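Local coordinates for protein T cell receptor gamma chain (PDB 7L15) that forms the gamma chain of a marsupial gamma mu T cell receptor and probably contributes to antigen recognition through its V domain, at residues P63-G75 with R81-G93. Residues are numbered along the deposited sequence; the frame is centred on the assembly and turned at random.
Sequences PGFSADKVRAYKG and RLIVSDLQVSDSG
V70 and V84 lie side by side in a non-hydrogen-bonded antiparallel pair, pointing the same way into the domain, with CG1 of V70 4.0 Å from CG2 of V84. L82 shares this inward face: its CG stands anti to the backbone N (chi1 170°), and CD1 reaches across to CB of V70 at 4.1 Å, while W37 and L50 of the opposing sheet, the latter also touching A72, close over it from inside. On the other surface of the hairpin Y73 and R81 run alongside one another, ring and guanidinium planes 49° apart; the aliphatic part of the arginine does the touching, its CB beside CE1 of Y73 and its CD near the tyrosine OH. CE1 of the Y73 ring also meets CD1 of I83 at 3.7 Å; the tyrosine is poorly ordered. Strands 70-75 and 79-84 are the D and E strands of an immunoglobulin V-set sandwich, here the D-E hairpin at the margin of one sheet. R71 and I83 exchange backbone hydrogen bonds, I83 N to R71 O being nearly straight, and Y73 pairs likewise with R81. Past the last bridge, S85 N still donates to K69 O (2.9 Å). The K69 chain then bends at chi2 (64°) and carries NZ to the E-F turn, where it donates to S85 O at 2.8 Å and forms the salt bridge characteristic of V domains with D91 OD2, also 2.8 Å, on the syn side but tilted out of the carboxylate plane. Q88 N grips the same oxygen from the opposite face of that plane (2.7 Å), fixing the buried carboxylate between turn and lysine, and the D91 carbonyl accepts from the hydroxyl of Y95.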
# COMPACT_ATOMS: atom_id res chain seq x y z
N PRO B 63 -27.34 -7.28 -3.17
CA PRO B 63 -28.34 -6.31 -3.61
C PRO B 63 -27.69 -5.04 -4.13
O PRO B 63 -26.66 -4.59 -3.63
CB PRO B 63 -29.19 -6.05 -2.36
CG PRO B 63 -28.44 -6.63 -1.22
CD PRO B 63 -27.58 -7.73 -1.79
N GLY B 64 -28.30 -4.47 -5.17
CA GLY B 64 -27.76 -3.32 -5.86
C GLY B 64 -26.90 -3.66 -7.05
O GLY B 64 -26.68 -2.79 -7.91
N PHE B 65 -26.42 -4.89 -7.15
CA PHE B 65 -25.53 -5.29 -8.22
C PHE B 65 -26.23 -6.33 -9.09
O PHE B 65 -26.79 -7.30 -8.57
CB PHE B 65 -24.21 -5.80 -7.64
CG PHE B 65 -23.50 -4.77 -6.81
CD1 PHE B 65 -22.67 -3.84 -7.41
CD2 PHE B 65 -23.70 -4.70 -5.44
CE1 PHE B 65 -22.04 -2.87 -6.67
CE2 PHE B 65 -23.08 -3.73 -4.68
CZ PHE B 65 -22.25 -2.81 -5.30
N SER B 66 -26.21 -6.09 -10.39
CA SER B 66 -26.86 -6.96 -11.36
C SER B 66 -25.87 -7.99 -11.87
O SER B 66 -24.70 -7.68 -12.08
CB SER B 66 -27.42 -6.14 -12.53
OG SER B 66 -27.79 -6.99 -13.60
N ALA B 67 -26.36 -9.21 -12.10
CA ALA B 67 -25.52 -10.23 -12.72
C ALA B 67 -25.07 -9.82 -14.12
O ALA B 67 -24.07 -10.35 -14.62
CB ALA B 67 -26.25 -11.56 -12.77
N ASP B 68 -25.80 -8.90 -14.77
CA ASP B 68 -25.34 -8.33 -16.03
C ASP B 68 -24.12 -7.44 -15.83
O ASP B 68 -23.32 -7.26 -16.76
CB ASP B 68 -26.45 -7.50 -16.68
CG ASP B 68 -27.67 -8.31 -17.04
OD1 ASP B 68 -27.81 -9.45 -16.55
OD2 ASP B 68 -28.49 -7.79 -17.82
N LYS B 69 -23.97 -6.85 -14.65
CA LYS B 69 -22.91 -5.89 -14.37
C LYS B 69 -21.66 -6.54 -13.81
O LYS B 69 -20.55 -6.22 -14.25
CB LYS B 69 -23.45 -4.81 -13.42
CG LYS B 69 -22.48 -3.67 -13.09
CD LYS B 69 -22.13 -2.83 -14.30
CE LYS B 69 -21.10 -1.75 -13.96
NZ LYS B 69 -20.71 -1.00 -15.17
N VAL B 70 -21.80 -7.45 -12.84
CA VAL B 70 -20.67 -8.17 -12.25
C VAL B 70 -21.01 -9.65 -12.18
O VAL B 70 -22.14 -10.01 -11.84
CB VAL B 70 -20.31 -7.64 -10.84
CG1 VAL B 70 -19.65 -6.30 -10.95
CG2 VAL B 70 -21.56 -7.57 -9.96
N ARG B 71 -20.03 -10.49 -12.47
CA ARG B 71 -20.25 -11.92 -12.58
C ARG B 71 -18.91 -12.62 -12.38
O ARG B 71 -17.93 -12.26 -13.03
CB ARG B 71 -20.84 -12.27 -13.96
CG ARG B 71 -21.37 -13.69 -14.11
CD ARG B 71 -21.78 -13.99 -15.56
NE ARG B 71 -20.62 -14.07 -16.45
CZ ARG B 71 -19.86 -15.15 -16.58
NH1 ARG B 71 -18.82 -15.14 -17.40
NH2 ARG B 71 -20.13 -16.25 -15.87
N ALA B 72 -18.87 -13.59 -11.47
CA ALA B 72 -17.68 -14.40 -11.26
C ALA B 72 -17.82 -15.76 -11.93
O ALA B 72 -18.91 -16.34 -11.95
CB ALA B 72 -17.40 -14.59 -9.77
N TYR B 73 -16.72 -16.28 -12.47
CA TYR B 73 -16.70 -17.60 -13.09
C TYR B 73 -15.34 -18.24 -12.82
O TYR B 73 -14.48 -17.67 -12.14
CB TYR B 73 -17.05 -17.49 -14.58
CG TYR B 73 -15.96 -16.94 -15.47
CD1 TYR B 73 -15.53 -15.63 -15.36
CD2 TYR B 73 -15.38 -17.74 -16.45
CE1 TYR B 73 -14.53 -15.12 -16.19
CE2 TYR B 73 -14.38 -17.25 -17.28
CZ TYR B 73 -13.96 -15.95 -17.15
OH TYR B 73 -12.97 -15.48 -17.98
N LYS B 74 -15.15 -19.46 -13.33
CA LYS B 74 -13.93 -20.23 -13.12
C LYS B 74 -12.89 -19.94 -14.20
O LYS B 74 -13.23 -19.60 -15.33
CB LYS B 74 -14.24 -21.73 -13.08
N GLY B 75 -11.61 -20.11 -13.85
CA GLY B 75 -10.53 -19.87 -14.78
C GLY B 75 -9.46 -20.94 -14.68
O GLY B 75 -9.54 -21.86 -13.86
N ARG B 81 -12.35 -15.55 -11.38
CA ARG B 81 -12.25 -14.32 -12.16
C ARG B 81 -13.54 -13.52 -12.02
O ARG B 81 -14.64 -14.08 -12.05
CB ARG B 81 -11.97 -14.61 -13.65
CG ARG B 81 -10.59 -15.20 -13.94
CD ARG B 81 -10.37 -15.44 -15.43
NE ARG B 81 -10.05 -14.21 -16.17
CZ ARG B 81 -8.87 -13.95 -16.72
NH1 ARG B 81 -8.67 -12.80 -17.36
NH2 ARG B 81 -7.88 -14.83 -16.64
N LEU B 82 -13.40 -12.20 -11.87
CA LEU B 82 -14.52 -11.28 -11.80
C LEU B 82 -14.57 -10.45 -13.08
O LEU B 82 -13.58 -9.80 -13.43
CB LEU B 82 -14.41 -10.36 -10.58
CG LEU B 82 -15.39 -9.18 -10.49
CD1 LEU B 82 -16.80 -9.69 -10.22
CD2 LEU B 82 -14.96 -8.17 -9.44
N ILE B 83 -15.71 -10.47 -13.76
CA ILE B 83 -15.91 -9.65 -14.95
C ILE B 83 -16.84 -8.51 -14.60
O ILE B 83 -17.93 -8.73 -14.06
CB ILE B 83 -16.46 -10.47 -16.13
CG1 ILE B 83 -15.43 -11.49 -16.60
CG2 ILE B 83 -16.86 -9.53 -17.27
CD1 ILE B 83 -15.72 -12.06 -17.98
N VAL B 84 -16.41 -7.29 -14.91
CA VAL B 84 -17.20 -6.08 -14.71
C VAL B 84 -17.50 -5.53 -16.10
O VAL B 84 -16.59 -5.12 -16.83
CB VAL B 84 -16.45 -5.07 -13.84
CG1 VAL B 84 -17.34 -3.87 -13.51
CG2 VAL B 84 -16.01 -5.74 -12.57
N SER B 85 -18.78 -5.56 -16.48
CA SER B 85 -19.18 -5.18 -17.83
C SER B 85 -19.53 -3.70 -17.90
O SER B 85 -19.75 -3.04 -16.88
CB SER B 85 -20.38 -6.02 -18.29
OG SER B 85 -20.16 -7.40 -18.08
N ASP B 86 -19.59 -3.20 -19.13
CA ASP B 86 -20.10 -1.88 -19.47
C ASP B 86 -19.55 -0.83 -18.51
O ASP B 86 -20.28 -0.10 -17.84
CB ASP B 86 -21.64 -1.87 -19.48
CG ASP B 86 -22.21 -0.53 -19.95
OD1 ASP B 86 -21.84 -0.07 -21.06
OD2 ASP B 86 -23.02 0.08 -19.22
N LEU B 87 -18.22 -0.79 -18.45
CA LEU B 87 -17.52 0.05 -17.49
C LEU B 87 -17.95 1.50 -17.61
O LEU B 87 -18.13 2.03 -18.71
CB LEU B 87 -16.02 -0.10 -17.70
CG LEU B 87 -15.57 -1.50 -17.28
CD1 LEU B 87 -14.13 -1.76 -17.67
CD2 LEU B 87 -15.76 -1.67 -15.76
N GLN B 88 -18.12 2.14 -16.45
CA GLN B 88 -18.32 3.58 -16.32
C GLN B 88 -17.28 4.12 -15.35
O GLN B 88 -16.70 3.37 -14.56
CB GLN B 88 -19.73 3.90 -15.80
CG GLN B 88 -20.86 3.21 -16.58
CD GLN B 88 -20.93 3.66 -18.03
OE1 GLN B 88 -20.65 4.82 -18.35
NE2 GLN B 88 -21.27 2.73 -18.92
N VAL B 89 -17.04 5.44 -15.42
CA VAL B 89 -16.04 6.04 -14.55
C VAL B 89 -16.36 5.72 -13.10
O VAL B 89 -15.47 5.44 -12.29
CB VAL B 89 -15.92 7.55 -14.79
CG1 VAL B 89 -15.41 7.82 -16.20
CG2 VAL B 89 -17.29 8.23 -14.59
N SER B 90 -17.65 5.66 -12.76
CA SER B 90 -18.07 5.40 -11.40
C SER B 90 -17.71 4.00 -10.92
O SER B 90 -17.93 3.69 -9.74
CB SER B 90 -19.58 5.62 -11.30
OG SER B 90 -20.26 4.71 -12.14
N ASP B 91 -17.20 3.13 -11.80
CA ASP B 91 -16.74 1.80 -11.41
C ASP B 91 -15.30 1.77 -10.92
O ASP B 91 -14.89 0.74 -10.37
CB ASP B 91 -16.88 0.82 -12.58
CG ASP B 91 -18.30 0.66 -13.03
OD1 ASP B 91 -19.19 0.66 -12.16
OD2 ASP B 91 -18.53 0.56 -14.25
N SER B 92 -14.52 2.83 -11.13
CA SER B 92 -13.13 2.84 -10.69
C SER B 92 -13.04 2.59 -9.19
O SER B 92 -13.86 3.09 -8.41
CB SER B 92 -12.47 4.19 -11.01
OG SER B 92 -12.64 4.49 -12.38
N GLY B 93 -12.03 1.84 -8.79
CA GLY B 93 -11.74 1.59 -7.39
C GLY B 93 -10.88 0.35 -7.27
O GLY B 93 -10.43 -0.21 -8.27